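Long-range contacts in CrtC domain-containing protein (Fusarium vanettenii 77-13-4, PDB 7A0T), which is of unconfirmed function but carries two lipocalin-like domains related to the carotenoid hydratase CrtC, a fold that commonly encloses small hydrophobic ligands: residues Ile149-Thr154 / Pro179-Glu184; Val145-Thr150 / Gly185-His190; Tyr64-Asn69 / Pro198-Thr203; Tyr45-Ser50 / Asp131-Leu136. One frame throughout, in Å; residues are numbered along the deposited sequence. Where two conformers were deposited one is given.

Interaction 1: residues Ile149-Thr154 / Pro179-Glu184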
loop_
_atom_site.group_PDB
_atom_site.type_symbol
_atom_site.label_atom_id
_atom_site.label_comp_id
_atom_site.label_asym_id
_atom_site.label_seq_id
_atom_site.Cartn_x
_atom_site.Cartn_y
_atom_site.Cartn_z
ATOM N N ILE A 149 -15.389 -4.014 0.016
ATOM C CA ILE A 149 -15.029 -2.648 0.427
ATOM C C ILE A 149 -15.037 -1.726 -0.790
ATOM O O ILE A 149 -14.317 -1.968 -1.766
ATOM C CB ILE A 149 -13.650 -2.607 1.103
ATOM C CG1 ILE A 149 -13.574 -3.633 2.226
ATOM C CG2 ILE A 149 -13.346 -1.188 1.615
ATOM C CD1 ILE A 149 -12.150 -3.813 2.806
ATOM N N THR A 150 -15.818 -0.657 -0.726
ATOM C CA THR A 150 -15.764 0.363 -1.759
ATOM C C THR A 150 -15.090 1.618 -1.217
ATOM O O THR A 150 -15.061 1.854 -0.003
ATOM C CB THR A 150 -17.165 0.700 -2.299
ATOM O OG1 THR A 150 -17.990 1.211 -1.242
ATOM C CG2 THR A 150 -17.804 -0.550 -2.870
ATOM N N TYR A 151 -14.510 2.406 -2.126
ATOM C CA TYR A 151 -13.830 3.630 -1.723
ATOM C C TYR A 151 -13.869 4.618 -2.882
ATOM O O TYR A 151 -13.836 4.222 -4.055
ATOM C CB TYR A 151 -12.387 3.374 -1.224
ATOM C CG TYR A 151 -11.625 2.302 -1.986
ATOM C CD1 TYR A 151 -11.859 0.952 -1.749
ATOM C CD2 TYR A 151 -10.669 2.647 -2.944
ATOM C CE1 TYR A 151 -11.185 -0.025 -2.462
ATOM C CE2 TYR A 151 -9.972 1.666 -3.648
ATOM C CZ TYR A 151 -10.243 0.339 -3.405
ATOM O OH TYR A 151 -9.580 -0.633 -4.115
ATOM N N ASP A 152 -14.022 5.898 -2.539
ATOM C CA ASP A 152 -14.151 6.983 -3.503
ATOM C C ASP A 152 -12.878 7.825 -3.480
ATOM O O ASP A 152 -12.287 8.044 -2.415
ATOM C CB ASP A 152 -15.364 7.894 -3.196
ATOM C CG ASP A 152 -16.687 7.124 -3.051
ATOM O OD1 ASP A 152 -16.982 6.244 -3.884
ATOM O OD2 ASP A 152 -17.445 7.411 -2.096
ATOM N N ALA A 153 -12.500 8.351 -4.646
ATOM C CA ALA A 153 -11.239 9.078 -4.811
ATOM C C ALA A 153 -11.389 10.525 -4.332
ATOM O O ALA A 153 -11.290 11.484 -5.099
ATOM C CB ALA A 153 -10.788 9.034 -6.264
ATOM N N THR A 154 -11.574 10.670 -3.018
ATOM C CA THR A 154 -11.794 11.965 -2.375
ATOM C C THR A 154 -10.529 12.499 -1.717
ATOM O O THR A 154 -10.599 13.155 -0.661
ATOM C CB THR A 154 -12.901 11.858 -1.323
ATOM O OG1 THR A 154 -12.460 10.993 -0.263
ATOM C CG2 THR A 154 -14.191 11.311 -1.922
ATOM N N PRO A 179 -4.446 8.491 -0.921
ATOM C CA PRO A 179 -4.054 8.085 0.437
ATOM C C PRO A 179 -5.165 7.996 1.474
ATOM O O PRO A 179 -5.033 7.207 2.409
ATOM C CB PRO A 179 -3.011 9.142 0.830
ATOM C CG PRO A 179 -3.168 10.263 -0.103
ATOM C CD PRO A 179 -3.887 9.793 -1.322
ATOM N N SER A 180 -6.255 8.749 1.353
ATOM C CA SER A 180 -7.261 8.764 2.424
ATOM C C SER A 180 -8.661 8.729 1.828
ATOM O O SER A 180 -9.460 9.636 2.042
ATOM C CB SER A 180 -7.130 9.987 3.332
ATOM O OG SER A 180 -5.809 10.194 3.769
ATOM N N ALA A 181 -8.950 7.659 1.086
ATOM C CA ALA A 181 -10.187 7.567 0.325
ATOM C C ALA A 181 -11.361 7.239 1.235
ATOM O O ALA A 181 -11.259 6.381 2.119
ATOM C CB ALA A 181 -10.071 6.495 -0.763
ATOM N N LYS A 182 -12.492 7.913 0.992
ATOM C CA LYS A 182 -13.707 7.624 1.734
ATOM C C LYS A 182 -14.151 6.200 1.433
ATOM O O LYS A 182 -14.192 5.782 0.276
ATOM C CB LYS A 182 -14.805 8.633 1.369
ATOM C CG LYS A 182 -16.168 8.302 1.947
ATOM C CD LYS A 182 -17.175 9.392 1.584
ATOM C CE LYS A 182 -18.598 8.856 1.472
ATOM N NZ LYS A 182 -19.121 8.350 2.769
ATOM N N THR A 183 -14.467 5.456 2.488
ATOM C CA THR A 183 -14.554 4.009 2.465
ATOM C C THR A 183 -15.885 3.543 3.036
ATOM O O THR A 183 -16.307 4.024 4.096
ATOM C CB THR A 183 -13.429 3.412 3.303
ATOM O OG1 THR A 183 -12.163 3.903 2.836
ATOM C CG2 THR A 183 -13.469 1.892 3.240
ATOM N N GLU A 184 -16.520 2.578 2.358
ATOM C CA GLU A 184 -17.771 1.977 2.817
ATOM C C GLU A 184 -17.729 0.468 2.600
ATOM O O GLU A 184 -16.844 -0.068 1.920
ATOM C CB GLU A 184 -18.993 2.568 2.088
ATOM C CG GLU A 184 -19.122 4.087 2.178
ATOM C CD GLU A 184 -20.387 4.629 1.516
ATOM O OE1 GLU A 184 -20.608 4.365 0.314
ATOM O OE2 GLU A 184 -21.164 5.325 2.204
HETATM O O HOH W 1 -17.789 3.903 -1.593
#
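The CG2 methyl of I149 presses on the CG2 methyl of T183 at 3.5 Å, tighter than two methyls usually sit, the side chains meeting at a slant. T183 has OG1 beside its backbone N (chi1 -55°) and CG2 anti to it; OG1 donates to A181 O at 2.7 Å and also bonds to T203 on strand 202-210. Y151, on the same face as T183, rests its CB on A181 CB at 3.9 Å, while the ring leads away from 179-184 and its OH pairs with S138. Both segments belong to the N-terminal lipocalin-like domain, and strands 149-152 and 181-184 run antiparallel here, at 151°. T150 and E184 form a hydrogen-bonded pair, with T150 N to E184 O and E184 N to T150 O both 2.9 Å. D152 N then reaches K182 O at 2.8 Å. Beyond it the pairing frays where A153 makes an inverse gamma turn: K182 N has a weak bond to T154 OG1 at 3.3 Å, a hydroxyl more firmly held by E31 O. The other face is polar. T150 OG1 binds a water at 2.7 Å that also contacts D152 OD1 and E184 OE1 weakly. K182 lies alongside D152 and then bends at its end toward E184 OE2 in a long salt bridge, whereas D152 OD1 is paired with K135.

Interaction 2: residues Val145-Thr150 / Gly185-His190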
loop_
_atom_site.group_PDB
_atom_site.type_symbol
_atom_site.label_atom_id
_atom_site.label_comp_id
_atom_site.label_asym_id
_atom_site.label_seq_id
_atom_site.Cartn_x
_atom_site.Cartn_y
_atom_site.Cartn_z
ATOM N N VAL A 145 -11.006 -15.048 4.775
ATOM C CA VAL A 145 -10.779 -13.655 4.397
ATOM C C VAL A 145 -11.911 -13.196 3.487
ATOM O O VAL A 145 -11.850 -13.367 2.264
ATOM C CB VAL A 145 -9.408 -13.477 3.710
ATOM C CG1 VAL A 145 -9.198 -12.016 3.330
ATOM C CG2 VAL A 145 -8.272 -13.950 4.644
ATOM N N THR A 146 -12.947 -12.602 4.070
ATOM C CA THR A 146 -14.148 -12.228 3.333
ATOM C C THR A 146 -14.468 -10.764 3.597
ATOM O O THR A 146 -14.626 -10.359 4.753
ATOM C CB THR A 146 -15.321 -13.126 3.733
ATOM O OG1 THR A 146 -15.018 -14.486 3.378
ATOM C CG2 THR A 146 -16.596 -12.688 3.045
ATOM N N PHE A 147 -14.540 -9.968 2.534
ATOM C CA PHE A 147 -14.882 -8.559 2.677
ATOM C C PHE A 147 -15.366 -8.024 1.341
ATOM O O PHE A 147 -15.177 -8.639 0.283
ATOM C CB PHE A 147 -13.702 -7.718 3.204
ATOM C CG PHE A 147 -12.442 -7.807 2.361
ATOM C CD1 PHE A 147 -12.301 -7.056 1.203
ATOM C CD2 PHE A 147 -11.395 -8.632 2.748
ATOM C CE1 PHE A 147 -11.138 -7.139 0.441
ATOM C CE2 PHE A 147 -10.227 -8.718 1.995
ATOM C CZ PHE A 147 -10.099 -7.962 0.847
ATOM N N ASP A 148 -15.995 -6.853 1.410
ATOM C CA ASP A 148 -16.509 -6.178 0.224
ATOM C C ASP A 148 -16.444 -4.678 0.512
ATOM O O ASP A 148 -17.339 -4.144 1.176
ATOM C CB ASP A 148 -17.924 -6.645 -0.073
ATOM C CG ASP A 148 -18.429 -6.155 -1.407
ATOM O OD1 ASP A 148 -17.697 -5.393 -2.076
ATOM O OD2 ASP A 148 -19.566 -6.523 -1.780
ATOM N N ILE A 149 -15.389 -4.014 0.016
ATOM C CA ILE A 149 -15.029 -2.648 0.427
ATOM C C ILE A 149 -15.037 -1.726 -0.790
ATOM O O ILE A 149 -14.317 -1.968 -1.766
ATOM C CB ILE A 149 -13.650 -2.607 1.103
ATOM C CG1 ILE A 149 -13.574 -3.633 2.226
ATOM C CG2 ILE A 149 -13.346 -1.188 1.615
ATOM C CD1 ILE A 149 -12.150 -3.813 2.806
ATOM N N THR A 150 -15.818 -0.657 -0.726
ATOM C CA THR A 150 -15.764 0.363 -1.759
ATOM C C THR A 150 -15.090 1.618 -1.217
ATOM O O THR A 150 -15.061 1.854 -0.003
ATOM C CB THR A 150 -17.165 0.700 -2.299
ATOM O OG1 THR A 150 -17.990 1.211 -1.242
ATOM C CG2 THR A 150 -17.804 -0.550 -2.870
ATOM N N GLY A 185 -18.711 -0.220 3.178
ATOM C CA GLY A 185 -18.919 -1.626 2.892
ATOM C C GLY A 185 -18.907 -2.491 4.129
ATOM O O GLY A 185 -19.476 -2.111 5.156
ATOM N N SER A 186 -18.236 -3.638 4.063
ATOM C CA SER A 186 -18.345 -4.596 5.146
ATOM C C SER A 186 -17.146 -5.532 5.166
ATOM O O SER A 186 -16.467 -5.746 4.155
ATOM C CB SER A 186 -19.631 -5.421 5.025
ATOM O OG SER A 186 -19.479 -6.460 4.069
ATOM N N LEU A 187 -16.943 -6.129 6.338
ATOM C CA LEU A 187 -15.982 -7.192 6.582
ATOM C C LEU A 187 -16.695 -8.293 7.360
ATOM O O LEU A 187 -17.380 -8.002 8.344
ATOM C CB LEU A 187 -14.797 -6.647 7.384
ATOM C CG LEU A 187 -13.790 -7.614 7.970
ATOM C CD1 LEU A 187 -13.031 -8.278 6.833
ATOM C CD2 LEU A 187 -12.851 -6.876 8.909
ATOM N N THR A 188 -16.541 -9.551 6.940
ATOM C CA THR A 188 -17.212 -10.668 7.609
ATOM C C THR A 188 -16.228 -11.386 8.530
ATOM O O THR A 188 -15.228 -11.948 8.068
ATOM C CB THR A 188 -17.821 -11.646 6.602
ATOM O OG1 THR A 188 -18.716 -10.937 5.734
ATOM C CG2 THR A 188 -18.618 -12.718 7.337
ATOM N N VAL A 189 -16.520 -11.371 9.829
ATOM C CA VAL A 189 -15.634 -11.909 10.860
ATOM C C VAL A 189 -16.383 -13.014 11.609
ATOM O O VAL A 189 -17.346 -12.739 12.337
ATOM C CB VAL A 189 -15.152 -10.808 11.812
ATOM C CG1 VAL A 189 -14.518 -11.399 13.053
ATOM C CG2 VAL A 189 -14.162 -9.892 11.087
ATOM N N HIS A 190 -15.940 -14.264 11.425
ATOM C CA HIS A 190 -16.543 -15.439 12.066
ATOM C C HIS A 190 -18.052 -15.484 11.833
ATOM O O HIS A 190 -18.849 -15.589 12.768
ATOM C CB HIS A 190 -16.225 -15.481 13.568
ATOM C CG HIS A 190 -14.761 -15.427 13.877
ATOM N ND1 HIS A 190 -14.235 -14.599 14.846
ATOM C CD2 HIS A 190 -13.710 -16.086 13.334
ATOM C CE1 HIS A 190 -12.923 -14.750 14.890
ATOM N NE2 HIS A 190 -12.579 -15.647 13.981
HETATM O O HOH W 2 -13.017 -12.212 6.851
#
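Strands 146-150 and 185-189 run close to antiparallel, at 167°, with D148 and S186 as a hydrogen-bonded pair. The first of its bonds, D148 N to S186 O, is 3.0 Å long and nearly straight; the return bond, S186 N to D148 O, measures 3.1 Å. Further along, T188 N donates to T146 O at 3.0 Å, but T146 N gives its hydrogen to a water at 2.8 Å that lies between it and T188 O, so the pairing loosens near this end. At the other end G185 has a positive phi of 124°, a conformation natural to a residue without a side chain, and its CA comes within 3.4 Å of D148 O as a CH...O contact.

Between these pairs F147 and L187 face each other as a non-hydrogen-bonded pair. With CG of L187 anti to its backbone N (chi1 169°) and the turn at chi2, CD1 comes back over the neighbouring strand, 3.3 Å from T146 O and 3.7 Å from F147 CB; the phenyl ring itself leads away and meets this methyl only obliquely. T146 and T188 lie side by side on the opposite face, T146 CG2 touching T188 OG1 at 3.8 Å. D148 shares that face, but its carboxylate swings clear of 185-190 into a salt bridge with R137.

Strand 135-141 flanks 145-150 on its far edge, and strand 192-195 returns along 185-190 as its hairpin partner. F147 packs against V75 and A90, L187 against Y73 and T92, on strands 72-81 and 86-94, consistent with the inner side of a lipocalin-type wall.

Interaction 3: residues Tyr64-Asn69 / Pro198-Thr203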
loop_
_atom_site.group_PDB
_atom_site.type_symbol
_atom_site.label_atom_id
_atom_site.label_comp_id
_atom_site.label_asym_id
_atom_site.label_seq_id
_atom_site.Cartn_x
_atom_site.Cartn_y
_atom_site.Cartn_z
ATOM N N TYR A 64 -7.976 1.231 6.421
ATOM C CA TYR A 64 -7.910 1.410 7.867
ATOM C C TYR A 64 -9.339 1.683 8.315
ATOM O O TYR A 64 -9.898 2.749 8.013
ATOM C CB TYR A 64 -6.964 2.543 8.252
ATOM C CG TYR A 64 -5.558 2.442 7.659
ATOM C CD1 TYR A 64 -5.309 2.805 6.334
ATOM C CD2 TYR A 64 -4.477 1.998 8.434
ATOM C CE1 TYR A 64 -4.031 2.715 5.778
ATOM C CE2 TYR A 64 -3.191 1.904 7.894
ATOM C CZ TYR A 64 -2.969 2.266 6.573
ATOM O OH TYR A 64 -1.708 2.174 6.043
ATOM N N ILE A 65 -9.928 0.712 9.017
ATOM C CA ILE A 65 -11.370 0.595 9.188
ATOM C C ILE A 65 -11.730 0.715 10.661
ATOM O O ILE A 65 -11.064 0.128 11.522
ATOM C CB ILE A 65 -11.868 -0.752 8.620
ATOM C CG1 ILE A 65 -11.923 -0.685 7.090
ATOM C CG2 ILE A 65 -13.196 -1.169 9.248
ATOM C CD1 ILE A 65 -12.101 -2.010 6.461
ATOM N N THR A 66 -12.772 1.497 10.942
ATOM C CA THR A 66 -13.538 1.406 12.177
ATOM C C THR A 66 -14.940 0.933 11.807
ATOM O O THR A 66 -15.560 1.496 10.900
ATOM C CB THR A 66 -13.604 2.757 12.904
ATOM O OG1 THR A 66 -12.279 3.221 13.195
ATOM C CG2 THR A 66 -14.381 2.632 14.212
ATOM N N THR A 67 -15.407 -0.139 12.449
ATOM C CA THR A 67 -16.761 -0.613 12.190
ATOM C C THR A 67 -17.761 0.170 13.026
ATOM O O THR A 67 -17.391 0.955 13.898
ATOM C CB THR A 67 -16.923 -2.102 12.512
ATOM O OG1 THR A 67 -16.701 -2.317 13.914
ATOM C CG2 THR A 67 -15.978 -2.951 11.697
ATOM N N THR A 68 -19.052 -0.074 12.755
ATOM C CA THR A 68 -20.132 0.575 13.500
ATOM C C THR A 68 -20.159 0.187 14.980
ATOM O O THR A 68 -20.769 0.908 15.776
ATOM C CB THR A 68 -21.499 0.260 12.869
ATOM O OG1 THR A 68 -21.687 -1.160 12.781
ATOM C CG2 THR A 68 -21.610 0.864 11.475
ATOM N N ASN A 69 -19.508 -0.911 15.370
ATOM C CA ASN A 69 -19.397 -1.330 16.767
ATOM C C ASN A 69 -18.062 -0.929 17.400
ATOM O O ASN A 69 -17.682 -1.482 18.437
ATOM C CB ASN A 69 -19.600 -2.844 16.882
ATOM C CG ASN A 69 -18.799 -3.630 15.835
ATOM O OD1 ASN A 69 -17.595 -3.851 15.990
ATOM N ND2 ASN A 69 -19.469 -4.049 14.758
ATOM N N PRO A 198 -17.904 5.084 7.611
ATOM C CA PRO A 198 -17.107 5.966 6.742
ATOM C C PRO A 198 -16.577 7.209 7.438
ATOM O O PRO A 198 -15.653 7.838 6.918
ATOM C CB PRO A 198 -18.082 6.342 5.618
ATOM C CG PRO A 198 -19.333 5.537 5.860
ATOM C CD PRO A 198 -19.337 5.109 7.273
ATOM N N ALA A 199 -17.124 7.598 8.588
ATOM C CA ALA A 199 -16.582 8.760 9.269
ATOM C C ALA A 199 -15.244 8.454 9.922
ATOM O O ALA A 199 -14.464 9.380 10.176
ATOM C CB ALA A 199 -17.575 9.276 10.325
ATOM N N LYS A 200 -14.956 7.173 10.184
ATOM C CA LYS A 200 -13.787 6.789 10.957
ATOM C C LYS A 200 -12.944 5.749 10.218
ATOM O O LYS A 200 -12.334 4.885 10.842
ATOM C CB LYS A 200 -14.203 6.271 12.333
ATOM C CG LYS A 200 -15.068 7.245 13.152
ATOM C CD LYS A 200 -15.245 6.750 14.596
ATOM C CE LYS A 200 -16.053 7.733 15.441
ATOM N NZ LYS A 200 -16.175 7.327 16.876
ATOM N N SER A 201 -12.902 5.822 8.891
ATOM C CA SER A 201 -12.151 4.873 8.083
ATOM C C SER A 201 -11.511 5.605 6.915
ATOM O O SER A 201 -11.935 6.698 6.547
ATOM C CB SER A 201 -13.056 3.753 7.548
ATOM O OG SER A 201 -13.745 3.120 8.615
ATOM N N HIS A 202 -10.504 4.975 6.303
ATOM C CA HIS A 202 -9.997 5.468 5.025
ATOM C C HIS A 202 -9.181 4.372 4.357
ATOM O O HIS A 202 -8.687 3.457 5.017
ATOM C CB HIS A 202 -9.161 6.743 5.184
ATOM C CG HIS A 202 -7.862 6.538 5.894
ATOM N ND1 HIS A 202 -6.657 6.434 5.230
ATOM C CD2 HIS A 202 -7.577 6.423 7.212
ATOM C CE1 HIS A 202 -5.687 6.268 6.111
ATOM N NE2 HIS A 202 -6.220 6.258 7.319
ATOM N N THR A 203 -9.044 4.482 3.033
ATOM C CA THR A 203 -8.289 3.517 2.246
ATOM C C THR A 203 -7.170 4.219 1.492
ATOM O O THR A 203 -7.387 5.274 0.890
ATOM C CB THR A 203 -9.205 2.774 1.250
ATOM O OG1 THR A 203 -10.148 1.991 1.977
ATOM C CG2 THR A 203 -8.393 1.846 0.327
#
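S201 OG has two partners: T66 N donates to it at 3.0 Å, and it bonds in turn to D197 O. Beside it T66 OG1 donates to K200 O at 2.9 Å and is also bonded to Q72, while T66 CB packs on K200 CB at 3.6 Å. These side-chain bonds carry the pairing beyond the regular antiparallel bridge of Y64 with H202. In that bridge Y64 N meets H202 O at 2.7 Å, and H202 N returns to Y64 O at 2.9 Å. H202 O also lies in plane at the edge of the Y64 ring. The two rings are close to parallel (14°) but slid apart, their centroids 4.8 Å from each other; Y64 CD1 sits over one face of the imidazole, 3.5 Å from H202 CE1. Both side chains reach the second, eight-stranded barrel, where H225 meets both rings edge-to-face. The rings thus overlap little, and each has a polar bond to that barrel, Y64 OH to Q223 and H202 NE2 to Y336 OH, placing this strand pair at the junction of the two lipocalin-like domains.

Interaction 4: residues Tyr45-Ser50 / Asp131-Leu136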
loop_
_atom_site.group_PDB
_atom_site.type_symbol
_atom_site.label_atom_id
_atom_site.label_comp_id
_atom_site.label_asym_id
_atom_site.label_seq_id
_atom_site.Cartn_x
_atom_site.Cartn_y
_atom_site.Cartn_z
ATOM N N TYR A 45 0.992 11.381 -16.583
ATOM C CA TYR A 45 -0.113 10.565 -17.101
ATOM C C TYR A 45 -1.441 11.105 -16.574
ATOM O O TYR A 45 -1.488 11.916 -15.638
ATOM C CB TYR A 45 0.059 9.077 -16.725
ATOM C CG TYR A 45 0.492 8.873 -15.287
ATOM C CD1 TYR A 45 -0.364 9.191 -14.221
ATOM C CD2 TYR A 45 1.761 8.394 -14.990
ATOM C CE1 TYR A 45 0.037 9.030 -12.917
ATOM C CE2 TYR A 45 2.170 8.213 -13.695
ATOM C CZ TYR A 45 1.316 8.528 -12.660
ATOM O OH TYR A 45 1.740 8.340 -11.376
ATOM N N GLY A 46 -2.527 10.639 -17.191
ATOM C CA GLY A 46 -3.859 10.776 -16.602
ATOM C C GLY A 46 -4.163 9.562 -15.732
ATOM O O GLY A 46 -3.892 8.421 -16.118
ATOM N N LEU A 47 -4.710 9.824 -14.536
ATOM C CA LEU A 47 -5.028 8.737 -13.610
ATOM C C LEU A 47 -6.044 7.757 -14.203
ATOM O O LEU A 47 -5.839 6.543 -14.154
ATOM C CB LEU A 47 -5.521 9.298 -12.276
ATOM C CG LEU A 47 -4.407 9.518 -11.228
ATOM C CD1 LEU A 47 -3.354 10.500 -11.687
ATOM C CD2 LEU A 47 -4.970 9.959 -9.891
ATOM N N SER A 48 -7.148 8.261 -14.764
ATOM C CA SER A 48 -8.175 7.370 -15.322
ATOM C C SER A 48 -7.607 6.449 -16.393
ATOM O O SER A 48 -7.829 5.235 -16.367
ATOM C CB SER A 48 -9.327 8.189 -15.902
ATOM O OG SER A 48 -9.990 8.861 -14.849
ATOM N N GLU A 49 -6.870 7.015 -17.348
ATOM C CA GLU A 49 -6.287 6.251 -18.443
ATOM C C GLU A 49 -5.291 5.208 -17.958
ATOM O O GLU A 49 -4.937 4.308 -18.725
ATOM C CB GLU A 49 -5.565 7.197 -19.425
ATOM C CG GLU A 49 -6.447 8.290 -20.072
ATOM C CD GLU A 49 -6.882 9.410 -19.113
ATOM O OE1 GLU A 49 -6.394 9.467 -17.960
ATOM O OE2 GLU A 49 -7.741 10.232 -19.512
ATOM N N SER A 50 -4.792 5.330 -16.724
ATOM C CA SER A 50 -3.767 4.417 -16.224
ATOM C C SER A 50 -4.353 3.244 -15.445
ATOM O O SER A 50 -3.612 2.324 -15.085
ATOM C CB SER A 50 -2.775 5.182 -15.328
ATOM O OG SER A 50 -2.217 6.284 -16.023
ATOM N N ASP A 131 -15.080 6.699 -15.227
ATOM C CA ASP A 131 -13.707 7.161 -15.330
ATOM C C ASP A 131 -12.705 6.167 -14.750
ATOM O O ASP A 131 -11.520 6.507 -14.625
ATOM C CB ASP A 131 -13.561 8.529 -14.649
ATOM C CG ASP A 131 -13.840 8.486 -13.149
ATOM O OD1 ASP A 131 -13.932 7.387 -12.563
ATOM O OD2 ASP A 131 -13.973 9.577 -12.552
ATOM N N ASN A 132 -13.166 4.971 -14.365
ATOM C CA ASN A 132 -12.311 3.880 -13.902
ATOM C C ASN A 132 -11.574 4.221 -12.615
ATOM O O ASN A 132 -10.599 3.547 -12.261
ATOM C CB ASN A 132 -11.309 3.471 -14.986
ATOM C CG ASN A 132 -11.992 2.851 -16.187
ATOM O OD1 ASN A 132 -12.926 2.062 -16.036
ATOM N ND2 ASN A 132 -11.539 3.200 -17.380
ATOM N N LEU A 133 -12.036 5.244 -11.889
ATOM C CA LEU A 133 -11.216 5.818 -10.830
ATOM C C LEU A 133 -12.012 6.350 -9.639
ATOM O O LEU A 133 -11.611 6.146 -8.491
ATOM C CB LEU A 133 -10.365 6.963 -11.403
ATOM C CG LEU A 133 -9.609 7.826 -10.388
ATOM C CD1 LEU A 133 -8.283 7.146 -10.015
ATOM C CD2 LEU A 133 -9.385 9.230 -10.927
ATOM N N SER A 134 -13.124 7.044 -9.892
ATOM C CA SER A 134 -13.826 7.764 -8.821
ATOM C C SER A 134 -14.472 6.835 -7.798
ATOM O O SER A 134 -14.640 7.230 -6.637
ATOM C CB SER A 134 -14.890 8.681 -9.419
ATOM O OG SER A 134 -14.303 9.650 -10.269
ATOM N N LYS A 135 -14.884 5.630 -8.200
ATOM C CA LYS A 135 -15.477 4.662 -7.279
ATOM C C LYS A 135 -14.872 3.296 -7.558
ATOM O O LYS A 135 -14.949 2.793 -8.683
ATOM C CB LYS A 135 -17.003 4.619 -7.417
ATOM C CG LYS A 135 -17.655 3.415 -6.751
ATOM C CD LYS A 135 -17.476 3.395 -5.241
ATOM C CE LYS A 135 -18.786 3.683 -4.520
ATOM N NZ LYS A 135 -19.035 5.144 -4.326
ATOM N N LEU A 136 -14.266 2.697 -6.529
ATOM C CA LEU A 136 -13.514 1.457 -6.666
ATOM C C LEU A 136 -13.967 0.454 -5.610
ATOM O O LEU A 136 -14.640 0.799 -4.635
ATOM C CB LEU A 136 -12.004 1.728 -6.554
ATOM C CG LEU A 136 -11.420 2.769 -7.513
ATOM C CD1 LEU A 136 -10.007 3.218 -7.045
ATOM C CD2 LEU A 136 -11.330 2.240 -8.935
#
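The short, weakly bonded helical turn 47-50 abuts the loop that leads into strand 135-141, the backbones coming nearest at S48 and D131, whose CA atoms are 5.5 Å apart. The one hydrogen bond between the segments is made by S48 OG, which donates to D131 O at 2.8 Å, in the carbonyl plane and on a lone pair. With chi1 at -66° the hydroxyl lies beside the S48 backbone N and points to the loop.

Beside this bond lies a small leucine contact. L47 CB meets L133 CD2 at 4.1 Å, and that same methyl comes within 4.0 Å of S48 OG; L178 of strand 171-189 touches both leucines. N132, in a left-handed backbone conformation, sets its CB near S48 O, while its side-chain OD1 bonds T115 OG1 and its backbone O accepts from Q51 NE2, just beyond the helical turn.

Each segment is braced from within. D131 OD1 accepts L133 N at 2.9 Å and S134 N at 2.8 Å, both from the same face of the carboxylate, forming an Asx turn and the wider Asx motif; S129 OG is a further partner. On the helical side S50 OG donates to G46 O at 2.7 Å.

The D131 side chain shapes its own loop while its backbone O meets the serine, so the contact probably relies on the loop's conformation: a single well-aimed hydroxyl and a leucine pair join the N-terminal turn to the lipocalin-like wall, with no charged group bridging the two segments.

Interactions 1 and 2 are consecutive lengths of one strand pairing, 146-152 with 171-189, sharing I149 and T150; both put largely apolar or aromatic residues on one face and polar ones on the other, though interaction 1 alone has a salt bridge within a segment. Interaction 3 is buried, whereas interactions 1, 2 and 4 are only partly so; it continues the wall on the other side of 171-189, through A181 to T203, and brings aromatic and polar side chains to the second barrel. Interaction 4 lies on the other flank, where L136 pairs with Y151 and K135 with D152. It relies on one side-chain bond instead of strand pairing, its centre about 24 Å from that of interaction 3.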